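Local atomic coordinates of TetR-family transcriptional regulator (PDB entry 2G7L), a protein that probably regulates transcription by binding DNA as a dimer, with a ligand-responsive C-terminal domain as in other TetR-family regulators. Residues A69-L74 with P108-S113; V116-G121 with G148-L153; L153-A158 with R211-V216; R181-A186 with P192-H197. All coordinates share one frame; numbering follows the deposited sequence.

Contact 1 of 4, residues A69-L74 with P108-S113; sequences AVLDAL and PQLARS
S113 OG, one helical turn on from the L110 that packs against L71, is gripped from two directions. Q109 NE2 of its own helix donates to S113 OG at 2.9 Å, with the hydroxyl close to the amide plane. H67, just before the 69-74 segment, hydrogen-bonds the same oxygen through ND1, so a polar link sits beside the apolar one. The fold is the all-helical TetR type. Helix 63-74 follows the DNA-binding helices, and here it meets helix 108-116 of the C-terminal domain, as expected for the helix that joins the two domains in this family. The two short helical segments cross at -121°, and their axes come within 10.2 Å. L110 is the one residue of 108-113 that touches the other segment. Its CG lies anti to the carbonyl carbon (chi1 -62°) and its chain then runs straight on, which pushes CD1 out among three residues of the other helix. V70 CG1 is 4.2 Å from L110 CD1. L71 and L110 slide past each other in opposite directions, with L71 CD1 lying 4.0 Å from L110 CD1 and also beside L110 CB. L71 CD2 touches P119 CG of the next loop. All four touching residues are buried, and V103 of helix 89-106 backs both L71 and L74. On another side of helix 63-74, D72 OD2 accepts from Y124 N. L74 crosses L110 at about a right angle, and the modelled 3.3 Å between L74 CD1 and L110 CD1 is doubtfully short for two methyl groups.

Contact 2 of 4, residues V116-G121 with G148-L153; sequences VARPSG and GVDKLL
R118 and D150 are the pair that touches here, through a long salt bridge of 3.5 Å between R118 NH1 and D150 OD1. D150 OD1 lies at the edge of the guanidinium, near its plane. The carboxylate is turned almost square to it, with the planes 87° apart. R118 NH1 is nearly as far from D150 OD2, at 3.7 Å, so neither oxygen is strongly preferred. The R118 chain starts toward the helix and bends at chi3 (-70°), which carries NH1 to the acid. Packing is tighter on the inner side. Y124 of helix 122-136 touches R118, P119 and L153, and L153 is buried between this helix and Y100. The contact joins the 117-121 loop to helix 142-161 inside the TetR-like C-terminal domain. G121 then stands at the N-cap of helix 122-136. The outer side is looser. Both charged residues are partly exposed, and the two segments bury only 72 Å² between them. The second subunit covers part of this side: its T179 packs on R118, and its R209 NH2 makes a salt bridge to D150 OD2, so the carboxylate is shared between two arginines from different chains.

Contact 3 of 4, residues L153-A158 with R211-V216; sequences LQDATA and RWSFDV
D155 and S213 carry this contact alone, joining helix 142-161 to helix 206-223. The D155 side chain leaves its helix pointing at the other segment, with CG anti to the backbone N (chi1 171°). CB lies behind and makes no close approach of its own. D155 CG comes to 3.8 Å from S213 OG. Beyond it the carboxylate splits its oxygens unequally. D155 OD1 stays 3.6 Å from S213 OG, while D155 OD2 is nearer, 3.1 Å from the same hydroxyl. S213 is the likely donor there, but its one proton has another acceptor within reach, so the bond is not certain. S213 OG sits between its own backbone N and carbonyl carbon (chi1 67°), facing the acid. Behind the acid, L153 O accepts from both T157 N and T157 OG1, the latter at 2.6 Å from above the carbonyl plane.

Both helices face the second subunit, consistent with the four-helix dimer bundle usual in TetR proteins. W212 NE1 bonds T224 O of the second subunit, and V216 CG2 lies over the centre of the W212 ring. Q154 of the second subunit packs on D155. Across the two segments the carboxylate thus meets a neutral hydroxyl and no cation, which implies a single, not fully settled polar link between the helices, with the aspartate probably charged.

Contact 4 of 4, residues R181-A186 with P192-H197; sequences RALRDA and PAIASH
I194 meets L183 and A186, and these three residues make the contact. I194 gives the greatest area, 69 Å², against 39 Å² for L183 and 25 Å² for A186. Its side chain points at the other segment. CG2 is anti to the backbone N and CG1 lies beside it (chi1 -64°), which turns both branches to the other segment. L183 CD1 lies 3.8 Å from I194 CD1 and 4.0 Å from I194 CG2, bridging the two ends of the isoleucine. The two side chains cross at about a right angle. L183 has an unusual second torsion of -10°, close to eclipsed, which leaves the exact placing of its methyls less sure. I194 CG2 also comes 3.9 Å from L183 O and 4.3 Å from A186 CB. A186 stands just past the end of helix 178-185, its CB directed at the second helix.

This is a pair of short helices joined by a six-residue loop, 186-191, on an arm about 30 Å from the centre of the chain (centre to centre). The arm lies against the second subunit. E129 of that subunit bonds A193 N and I194 N at the start of helix 192-197, and L132 of the second subunit packs on I194. Within 192-197, H197 ND1 reaches back to A193 O at 2.8 Å, with an N-H...O angle of 160°. Between the two segments the contact is wholly apolar, which implies that side-chain shape and burial hold the helices together here, while the hydrogen bonds lie within each segment or run to the other chain.

In the fold
From the N terminus, contact 1 closes first, bringing helix 63-74 against helix 108-116 and so tying the end of the DNA-binding part to the C-terminal domain. Contact 2 follows in series and fastens the 117-121 loop to helix 142-161. The two touch, since D72 reaches G121. Contact 3 begins on the same helix 142-161, shares L153 with contact 2, and closes a wider loop to helix 206-223. Contact 4 is nested inside that loop, its centre about 25 Å from that of contact 3, on the arm that leaves the bundle. All four have residues that meet the second subunit, contact 1 through R112 alone.

Contact 1 of 4, residues A69-L74 with P108-S113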
loop_
_atom_site.group_PDB
_atom_site.type_symbol
_atom_site.label_atom_id
_atom_site.label_comp_id
_atom_site.label_asym_id
_atom_site.label_seq_id
_atom_site.Cartn_x
_atom_site.Cartn_y
_atom_site.Cartn_z
ATOM N N ALA A 69 15.835 -1.253 -6.999
ATOM C CA ALA A 69 16.784 -1.024 -8.130
ATOM C C ALA A 69 16.225 -1.511 -9.462
ATOM O O ALA A 69 16.309 -0.828 -10.459
ATOM C CB ALA A 69 18.099 -1.744 -7.822
ATOM N N VAL A 70 15.634 -2.698 -9.490
ATOM C CA VAL A 70 15.014 -3.159 -10.727
ATOM C C VAL A 70 13.821 -2.291 -11.088
ATOM O O VAL A 70 13.530 -2.048 -12.277
ATOM C CB VAL A 70 14.551 -4.623 -10.602
ATOM C CG1 VAL A 70 13.751 -5.041 -11.804
ATOM C CG2 VAL A 70 15.815 -5.572 -10.388
ATOM N N LEU A 71 13.051 -1.879 -10.071
ATOM C CA LEU A 71 11.917 -0.974 -10.375
ATOM C C LEU A 71 12.458 0.309 -10.884
ATOM O O LEU A 71 11.937 0.842 -11.884
ATOM C CB LEU A 71 10.990 -0.733 -9.155
ATOM C CG LEU A 71 9.800 0.198 -9.411
ATOM C CD1 LEU A 71 8.963 -0.341 -10.546
ATOM C CD2 LEU A 71 8.991 0.332 -8.100
ATOM N N ASP A 72 13.488 0.837 -10.230
ATOM C CA ASP A 72 14.085 2.075 -10.741
ATOM C C ASP A 72 14.461 2.017 -12.226
ATOM O O ASP A 72 14.048 2.860 -13.028
ATOM C CB ASP A 72 15.245 2.549 -9.894
ATOM C CG ASP A 72 15.624 3.999 -10.203
ATOM O OD1 ASP A 72 16.154 4.222 -11.300
ATOM O OD2 ASP A 72 15.444 4.918 -9.367
ATOM N N ALA A 73 15.169 0.969 -12.611
ATOM C CA ALA A 73 15.507 0.730 -14.000
ATOM C C ALA A 73 14.270 0.866 -14.893
ATOM O O ALA A 73 14.301 1.583 -15.898
ATOM C CB ALA A 73 16.127 -0.703 -14.149
ATOM N N LEU A 74 13.183 0.192 -14.515
ATOM C CA LEU A 74 11.951 0.105 -15.351
ATOM C C LEU A 74 11.207 1.448 -15.481
ATOM O O LEU A 74 10.403 1.661 -16.399
ATOM C CB LEU A 74 11.007 -0.983 -14.791
ATOM C CG LEU A 74 11.519 -2.431 -14.898
ATOM C CD1 LEU A 74 10.967 -3.294 -13.812
ATOM C CD2 LEU A 74 11.142 -3.057 -16.254
ATOM N N PRO A 108 3.426 -6.298 -10.295
ATOM C CA PRO A 108 2.822 -6.050 -8.963
ATOM C C PRO A 108 3.681 -6.364 -7.790
ATOM O O PRO A 108 3.619 -5.647 -6.790
ATOM C CB PRO A 108 1.504 -6.855 -9.013
ATOM C CG PRO A 108 1.119 -6.752 -10.497
ATOM C CD PRO A 108 2.517 -7.112 -11.132
ATOM N N GLN A 109 4.550 -7.366 -7.920
ATOM C CA GLN A 109 5.514 -7.622 -6.866
ATOM C C GLN A 109 6.492 -6.488 -6.669
ATOM O O GLN A 109 6.931 -6.273 -5.555
ATOM C CB GLN A 109 6.270 -8.931 -7.100
ATOM C CG GLN A 109 7.274 -9.273 -6.000
ATOM C CD GLN A 109 6.667 -9.296 -4.605
ATOM O OE1 GLN A 109 5.661 -9.981 -4.389
ATOM N NE2 GLN A 109 7.299 -8.574 -3.635
ATOM N N LEU A 110 6.818 -5.726 -7.733
ATOM C CA LEU A 110 7.623 -4.510 -7.518
ATOM C C LEU A 110 6.896 -3.418 -6.738
ATOM O O LEU A 110 7.507 -2.756 -5.883
ATOM C CB LEU A 110 8.185 -3.953 -8.859
ATOM C CG LEU A 110 9.159 -4.919 -9.618
ATOM C CD1 LEU A 110 9.696 -4.228 -10.882
ATOM C CD2 LEU A 110 10.293 -5.412 -8.681
ATOM N N ALA A 111 5.612 -3.203 -7.041
ATOM C CA ALA A 111 4.723 -2.333 -6.172
ATOM C C ALA A 111 4.755 -2.841 -4.725
ATOM O O ALA A 111 5.020 -2.043 -3.809
ATOM C CB ALA A 111 3.262 -2.271 -6.681
ATOM N N ARG A 112 4.581 -4.172 -4.520
ATOM C CA ARG A 112 4.588 -4.715 -3.148
ATOM C C ARG A 112 5.881 -4.430 -2.439
ATOM O O ARG A 112 5.903 -4.026 -1.252
ATOM C CB ARG A 112 4.299 -6.212 -3.113
ATOM C CG ARG A 112 2.863 -6.549 -3.420
ATOM C CD ARG A 112 2.657 -8.045 -3.690
ATOM N NE ARG A 112 1.494 -8.143 -4.562
ATOM C CZ ARG A 112 0.957 -9.267 -5.011
ATOM N NH1 ARG A 112 1.430 -10.442 -4.629
ATOM N NH2 ARG A 112 -0.099 -9.227 -5.793
ATOM N N SER A 113 6.993 -4.606 -3.145
ATOM C CA SER A 113 8.288 -4.367 -2.516
ATOM C C SER A 113 8.577 -2.897 -2.358
ATOM O O SER A 113 9.252 -2.492 -1.403
ATOM C CB SER A 113 9.392 -5.028 -3.350
ATOM O OG SER A 113 9.203 -6.430 -3.354
#

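Contact 2 of 4, residues V116-G121 with G148-L153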
loop_
_atom_site.group_PDB
_atom_site.type_symbol
_atom_site.label_atom_id
_atom_site.label_comp_id
_atom_site.label_asym_id
_atom_site.label_seq_id
_atom_site.Cartn_x
_atom_site.Cartn_y
_atom_site.Cartn_z
ATOM N N VAL A 116 7.864 -1.668 0.940
ATOM C CA VAL A 116 8.896 -1.996 1.915
ATOM C C VAL A 116 10.137 -1.102 1.746
ATOM O O VAL A 116 10.656 -0.525 2.720
ATOM C CB VAL A 116 9.298 -3.475 1.788
ATOM C CG1 VAL A 116 10.266 -3.859 2.905
ATOM C CG2 VAL A 116 8.080 -4.341 1.829
ATOM N N ALA A 117 10.628 -0.971 0.504
ATOM C CA ALA A 117 11.751 -0.019 0.240
ATOM C C ALA A 117 11.511 0.653 -1.089
ATOM O O ALA A 117 11.336 -0.014 -2.087
ATOM C CB ALA A 117 13.119 -0.710 0.293
ATOM N N ARG A 118 11.404 1.992 -1.063
ATOM C CA ARG A 118 11.171 2.748 -2.268
ATOM C C ARG A 118 12.462 2.775 -3.085
ATOM O O ARG A 118 13.543 2.827 -2.494
ATOM C CB ARG A 118 10.791 4.203 -1.940
ATOM C CG ARG A 118 9.338 4.386 -1.533
ATOM C CD ARG A 118 9.040 5.822 -1.328
ATOM N NE ARG A 118 9.689 6.315 -0.148
ATOM C CZ ARG A 118 9.731 7.600 0.206
ATOM N NH1 ARG A 118 9.159 8.529 -0.560
ATOM N NH2 ARG A 118 10.374 7.949 1.317
ATOM N N PRO A 119 12.333 2.860 -4.430
ATOM C CA PRO A 119 13.479 3.142 -5.270
ATOM C C PRO A 119 14.235 4.394 -4.820
ATOM O O PRO A 119 13.687 5.265 -4.105
ATOM C CB PRO A 119 12.858 3.350 -6.649
ATOM C CG PRO A 119 11.676 2.468 -6.625
ATOM C CD PRO A 119 11.115 2.717 -5.239
ATOM N N SER A 120 15.504 4.464 -5.229
ATOM C CA SER A 120 16.353 5.566 -4.875
ATOM C C SER A 120 17.311 5.896 -6.033
ATOM O O SER A 120 18.281 6.593 -5.837
ATOM C CB SER A 120 17.138 5.240 -3.608
ATOM O OG SER A 120 18.003 4.123 -3.813
ATOM N N GLY A 121 17.047 5.422 -7.239
ATOM C CA GLY A 121 18.013 5.676 -8.289
ATOM C C GLY A 121 17.639 6.899 -9.071
ATOM O O GLY A 121 16.706 7.627 -8.701
ATOM N N GLY A 148 2.430 15.783 -0.170
ATOM C CA GLY A 148 1.491 15.321 -1.153
ATOM C C GLY A 148 2.033 14.366 -2.189
ATOM O O GLY A 148 1.385 13.409 -2.595
ATOM N N VAL A 149 3.205 14.631 -2.721
ATOM C CA VAL A 149 3.718 13.738 -3.773
ATOM C C VAL A 149 4.032 12.329 -3.179
ATOM O O VAL A 149 3.844 11.390 -3.867
ATOM C CB VAL A 149 5.024 14.328 -4.476
ATOM C CG1 VAL A 149 4.670 15.654 -5.283
ATOM C CG2 VAL A 149 6.017 14.663 -3.436
ATOM N N ASP A 150 4.560 12.233 -1.956
ATOM C CA ASP A 150 4.640 10.958 -1.214
ATOM C C ASP A 150 3.298 10.203 -1.195
ATOM O O ASP A 150 3.204 9.012 -1.567
ATOM C CB ASP A 150 5.088 11.276 0.216
ATOM C CG ASP A 150 6.626 11.230 0.381
ATOM O OD1 ASP A 150 7.354 11.550 -0.609
ATOM O OD2 ASP A 150 7.110 10.853 1.499
ATOM N N LYS A 151 2.215 10.918 -0.863
ATOM C CA LYS A 151 0.868 10.338 -0.838
ATOM C C LYS A 151 0.369 9.939 -2.183
ATOM O O LYS A 151 -0.222 8.880 -2.309
ATOM C CB LYS A 151 -0.151 11.313 -0.182
ATOM C CG LYS A 151 -0.086 11.187 1.344
ATOM C CD LYS A 151 0.612 12.330 2.089
ATOM C CE LYS A 151 1.490 11.880 3.411
ATOM N NZ LYS A 151 2.988 12.117 3.043
ATOM N N LEU A 152 0.560 10.782 -3.210
ATOM C CA LEU A 152 0.192 10.372 -4.605
ATOM C C LEU A 152 0.977 9.138 -5.103
ATOM O O LEU A 152 0.462 8.264 -5.806
ATOM C CB LEU A 152 0.419 11.544 -5.551
ATOM C CG LEU A 152 -0.521 12.740 -5.504
ATOM C CD1 LEU A 152 0.157 13.940 -6.136
ATOM C CD2 LEU A 152 -1.947 12.344 -6.118
ATOM N N LEU A 153 2.240 9.037 -4.705
ATOM C CA LEU A 153 3.042 7.880 -5.130
ATOM C C LEU A 153 2.627 6.624 -4.354
ATOM O O LEU A 153 2.446 5.544 -4.949
ATOM C CB LEU A 153 4.567 8.176 -4.969
ATOM C CG LEU A 153 5.155 9.133 -6.057
ATOM C CD1 LEU A 153 6.581 9.600 -5.765
ATOM C CD2 LEU A 153 5.035 8.514 -7.405
#

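Contact 3 of 4, residues L153-A158 with R211-V216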
loop_
_atom_site.group_PDB
_atom_site.type_symbol
_atom_site.label_atom_id
_atom_site.label_comp_id
_atom_site.label_asym_id
_atom_site.label_seq_id
_atom_site.Cartn_x
_atom_site.Cartn_y
_atom_site.Cartn_z
ATOM N N LEU A 153 2.240 9.037 -4.705
ATOM C CA LEU A 153 3.042 7.880 -5.130
ATOM C C LEU A 153 2.627 6.624 -4.354
ATOM O O LEU A 153 2.446 5.544 -4.949
ATOM C CB LEU A 153 4.567 8.176 -4.969
ATOM C CG LEU A 153 5.155 9.133 -6.057
ATOM C CD1 LEU A 153 6.581 9.600 -5.765
ATOM C CD2 LEU A 153 5.035 8.514 -7.405
ATOM N N GLN A 154 2.532 6.769 -3.031
ATOM C CA GLN A 154 2.125 5.646 -2.184
ATOM C C GLN A 154 0.767 5.082 -2.590
ATOM O O GLN A 154 0.547 3.910 -2.525
ATOM C CB GLN A 154 2.063 6.041 -0.727
ATOM C CG GLN A 154 1.937 4.770 0.180
ATOM C CD GLN A 154 1.513 5.146 1.527
ATOM O OE1 GLN A 154 2.326 5.326 2.407
ATOM N NE2 GLN A 154 0.215 5.355 1.695
ATOM N N ASP A 155 -0.137 5.944 -3.002
ATOM C CA ASP A 155 -1.497 5.565 -3.394
ATOM C C ASP A 155 -1.483 4.719 -4.671
ATOM O O ASP A 155 -2.179 3.687 -4.745
ATOM C CB ASP A 155 -2.323 6.844 -3.574
ATOM C CG ASP A 155 -3.717 6.585 -4.197
ATOM O OD1 ASP A 155 -4.530 5.827 -3.566
ATOM O OD2 ASP A 155 -3.981 7.148 -5.299
ATOM N N ALA A 156 -0.712 5.126 -5.686
ATOM C CA ALA A 156 -0.639 4.331 -6.913
ATOM C C ALA A 156 0.014 2.988 -6.624
ATOM O O ALA A 156 -0.444 1.936 -7.070
ATOM C CB ALA A 156 0.152 5.096 -8.035
ATOM N N THR A 157 1.071 3.034 -5.821
ATOM C CA THR A 157 1.811 1.848 -5.438
ATOM C C THR A 157 0.951 0.893 -4.662
ATOM O O THR A 157 1.003 -0.296 -4.919
ATOM C CB THR A 157 3.006 2.209 -4.535
ATOM O OG1 THR A 157 3.772 3.267 -5.143
ATOM C CG2 THR A 157 3.901 1.012 -4.299
ATOM N N ALA A 158 0.193 1.391 -3.657
ATOM C CA ALA A 158 -0.729 0.503 -2.888
ATOM C C ALA A 158 -1.756 -0.118 -3.804
ATOM O O ALA A 158 -2.034 -1.300 -3.683
ATOM C CB ALA A 158 -1.390 1.242 -1.717
ATOM N N ARG A 211 -8.900 6.895 -11.120
ATOM C CA ARG A 211 -9.288 8.272 -11.622
ATOM C C ARG A 211 -9.827 9.078 -10.460
ATOM O O ARG A 211 -9.435 10.214 -10.204
ATOM C CB ARG A 211 -10.364 8.243 -12.737
ATOM C CG ARG A 211 -9.860 8.139 -14.206
ATOM C CD ARG A 211 -10.924 8.560 -15.248
ATOM N NE ARG A 211 -11.255 9.998 -15.184
ATOM C CZ ARG A 211 -10.524 10.977 -15.751
ATOM N NH1 ARG A 211 -9.403 10.693 -16.437
ATOM N NH2 ARG A 211 -10.903 12.247 -15.629
ATOM N N TRP A 212 -10.716 8.439 -9.709
ATOM C CA TRP A 212 -11.272 9.062 -8.499
ATOM C C TRP A 212 -10.234 9.334 -7.405
ATOM O O TRP A 212 -10.207 10.419 -6.881
ATOM C CB TRP A 212 -12.446 8.199 -7.938
ATOM C CG TRP A 212 -13.192 8.898 -6.857
ATOM C CD1 TRP A 212 -13.990 9.996 -7.002
ATOM C CD2 TRP A 212 -13.187 8.585 -5.446
ATOM N NE1 TRP A 212 -14.479 10.386 -5.795
ATOM C CE2 TRP A 212 -14.029 9.541 -4.816
ATOM C CE3 TRP A 212 -12.555 7.592 -4.658
ATOM C CZ2 TRP A 212 -14.265 9.550 -3.439
ATOM C CZ3 TRP A 212 -12.747 7.623 -3.288
ATOM C CH2 TRP A 212 -13.636 8.578 -2.689
ATOM N N SER A 213 -9.374 8.390 -6.993
ATOM C CA SER A 213 -8.532 8.829 -5.854
ATOM C C SER A 213 -7.459 9.887 -6.193
ATOM O O SER A 213 -6.963 10.668 -5.318
ATOM C CB SER A 213 -7.920 7.647 -5.125
ATOM O OG SER A 213 -7.015 7.012 -5.947
ATOM N N PHE A 214 -7.067 9.933 -7.449
ATOM C CA PHE A 214 -6.209 11.043 -7.891
ATOM C C PHE A 214 -6.844 12.414 -7.555
ATOM O O PHE A 214 -6.260 13.278 -6.849
ATOM C CB PHE A 214 -5.911 10.926 -9.411
ATOM C CG PHE A 214 -5.189 12.143 -9.959
ATOM C CD1 PHE A 214 -3.806 12.247 -9.863
ATOM C CD2 PHE A 214 -5.893 13.223 -10.484
ATOM C CE1 PHE A 214 -3.146 13.427 -10.330
ATOM C CE2 PHE A 214 -5.228 14.396 -10.946
ATOM C CZ PHE A 214 -3.867 14.474 -10.877
ATOM N N ASP A 215 -8.069 12.601 -8.032
ATOM C CA ASP A 215 -8.871 13.828 -7.656
ATOM C C ASP A 215 -9.091 13.975 -6.174
ATOM O O ASP A 215 -8.874 15.034 -5.623
ATOM C CB ASP A 215 -10.214 13.786 -8.400
ATOM C CG ASP A 215 -10.038 14.028 -9.882
ATOM O OD1 ASP A 215 -9.210 14.918 -10.173
ATOM O OD2 ASP A 215 -10.713 13.370 -10.729
ATOM N N VAL A 216 -9.430 12.888 -5.492
ATOM C CA VAL A 216 -9.610 12.972 -4.042
ATOM C C VAL A 216 -8.349 13.486 -3.404
ATOM O O VAL A 216 -8.358 14.357 -2.502
ATOM C CB VAL A 216 -9.966 11.524 -3.438
ATOM C CG1 VAL A 216 -9.913 11.514 -1.973
ATOM C CG2 VAL A 216 -11.253 11.063 -3.953
#

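Contact 4 of 4, residues R181-A186 with P192-H197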
loop_
_atom_site.group_PDB
_atom_site.type_symbol
_atom_site.label_atom_id
_atom_site.label_comp_id
_atom_site.label_asym_id
_atom_site.label_seq_id
_atom_site.Cartn_x
_atom_site.Cartn_y
_atom_site.Cartn_z
ATOM N N ARG A 181 -17.404 -11.161 -1.729
ATOM C CA ARG A 181 -18.485 -12.130 -1.413
ATOM C C ARG A 181 -19.117 -11.856 -0.029
ATOM O O ARG A 181 -20.356 -11.773 0.087
ATOM C CB ARG A 181 -17.990 -13.585 -1.517
ATOM C CG ARG A 181 -17.633 -13.987 -2.966
ATOM C CD ARG A 181 -17.375 -15.494 -3.220
ATOM N NE ARG A 181 -16.152 -15.994 -2.582
ATOM C CZ ARG A 181 -14.919 -15.855 -3.088
ATOM N NH1 ARG A 181 -14.726 -15.196 -4.245
ATOM N NH2 ARG A 181 -13.871 -16.363 -2.416
ATOM N N ALA A 182 -18.270 -11.672 0.988
ATOM C CA ALA A 182 -18.722 -11.450 2.353
ATOM C C ALA A 182 -19.542 -10.159 2.494
ATOM O O ALA A 182 -20.469 -10.086 3.327
ATOM C CB ALA A 182 -17.543 -11.465 3.318
ATOM N N LEU A 183 -19.193 -9.150 1.689
ATOM C CA LEU A 183 -19.894 -7.872 1.666
ATOM C C LEU A 183 -21.261 -8.045 0.987
ATOM O O LEU A 183 -22.268 -7.594 1.545
ATOM C CB LEU A 183 -19.076 -6.774 0.974
ATOM C CG LEU A 183 -18.168 -5.736 1.689
ATOM C CD1 LEU A 183 -18.232 -5.620 3.266
ATOM C CD2 LEU A 183 -16.755 -5.653 1.172
ATOM N N ARG A 184 -21.299 -8.700 -0.181
ATOM C CA ARG A 184 -22.583 -9.056 -0.818
ATOM C C ARG A 184 -23.557 -9.887 0.100
ATOM O O ARG A 184 -24.779 -9.780 -0.045
ATOM C CB ARG A 184 -22.378 -9.742 -2.186
ATOM C CG ARG A 184 -21.326 -9.082 -3.057
ATOM C CD ARG A 184 -21.335 -9.531 -4.526
ATOM N NE ARG A 184 -21.926 -8.482 -5.363
ATOM C CZ ARG A 184 -21.328 -7.848 -6.379
ATOM N NH1 ARG A 184 -20.092 -8.165 -6.762
ATOM N NH2 ARG A 184 -21.992 -6.898 -7.039
ATOM N N ASP A 185 -23.006 -10.658 1.042
ATOM C CA ASP A 185 -23.749 -11.593 1.908
ATOM C C ASP A 185 -24.063 -11.052 3.292
ATOM O O ASP A 185 -24.889 -11.662 4.007
ATOM C CB ASP A 185 -22.951 -12.881 2.177
ATOM C CG ASP A 185 -22.826 -13.760 0.971
ATOM O OD1 ASP A 185 -23.771 -13.802 0.141
ATOM O OD2 ASP A 185 -21.776 -14.436 0.864
ATOM N N ALA A 186 -23.354 -9.988 3.707
ATOM C CA ALA A 186 -23.682 -9.276 4.948
ATOM C C ALA A 186 -25.194 -9.035 4.968
ATOM O O ALA A 186 -25.801 -8.702 3.941
ATOM C CB ALA A 186 -22.917 -7.954 5.072
ATOM N N PRO A 192 -26.362 -2.713 8.401
ATOM C CA PRO A 192 -27.186 -1.857 7.549
ATOM C C PRO A 192 -26.334 -0.808 6.745
ATOM O O PRO A 192 -26.642 -0.522 5.601
ATOM C CB PRO A 192 -28.111 -1.176 8.559
ATOM C CG PRO A 192 -27.245 -1.100 9.824
ATOM C CD PRO A 192 -26.570 -2.421 9.835
ATOM N N ALA A 193 -25.264 -0.294 7.335
ATOM C CA ALA A 193 -24.389 0.670 6.613
ATOM C C ALA A 193 -23.809 -0.033 5.392
ATOM O O ALA A 193 -23.843 0.537 4.308
ATOM C CB ALA A 193 -23.300 1.244 7.522
ATOM N N ILE A 194 -23.384 -1.297 5.518
ATOM C CA ILE A 194 -22.898 -2.055 4.330
ATOM C C ILE A 194 -23.982 -2.229 3.283
ATOM O O ILE A 194 -23.762 -1.962 2.091
ATOM C CB ILE A 194 -22.245 -3.388 4.685
ATOM C CG1 ILE A 194 -20.962 -3.137 5.514
ATOM C CG2 ILE A 194 -21.922 -4.171 3.408
ATOM C CD1 ILE A 194 -20.326 -4.409 6.239
ATOM N N ALA A 195 -25.173 -2.636 3.705
ATOM C CA ALA A 195 -26.230 -2.852 2.726
ATOM C C ALA A 195 -26.563 -1.553 2.021
ATOM O O ALA A 195 -26.755 -1.532 0.797
ATOM C CB ALA A 195 -27.530 -3.454 3.403
ATOM N N SER A 196 -26.680 -0.495 2.818
ATOM C CA SER A 196 -26.938 0.871 2.337
ATOM C C SER A 196 -25.981 1.311 1.175
ATOM O O SER A 196 -26.359 2.033 0.212
ATOM C CB SER A 196 -26.807 1.771 3.567
ATOM O OG SER A 196 -27.037 3.117 3.256
ATOM N N HIS A 197 -24.744 0.822 1.242
ATOM C CA HIS A 197 -23.679 1.263 0.315
ATOM C C HIS A 197 -23.279 0.270 -0.785
ATOM O O HIS A 197 -22.343 0.517 -1.539
ATOM C CB HIS A 197 -22.503 1.744 1.109
ATOM C CG HIS A 197 -22.800 2.998 1.884
ATOM N ND1 HIS A 197 -23.153 2.989 3.215
ATOM C CD2 HIS A 197 -22.784 4.301 1.512
ATOM C CE1 HIS A 197 -23.323 4.227 3.640
ATOM N NE2 HIS A 197 -23.105 5.045 2.623
#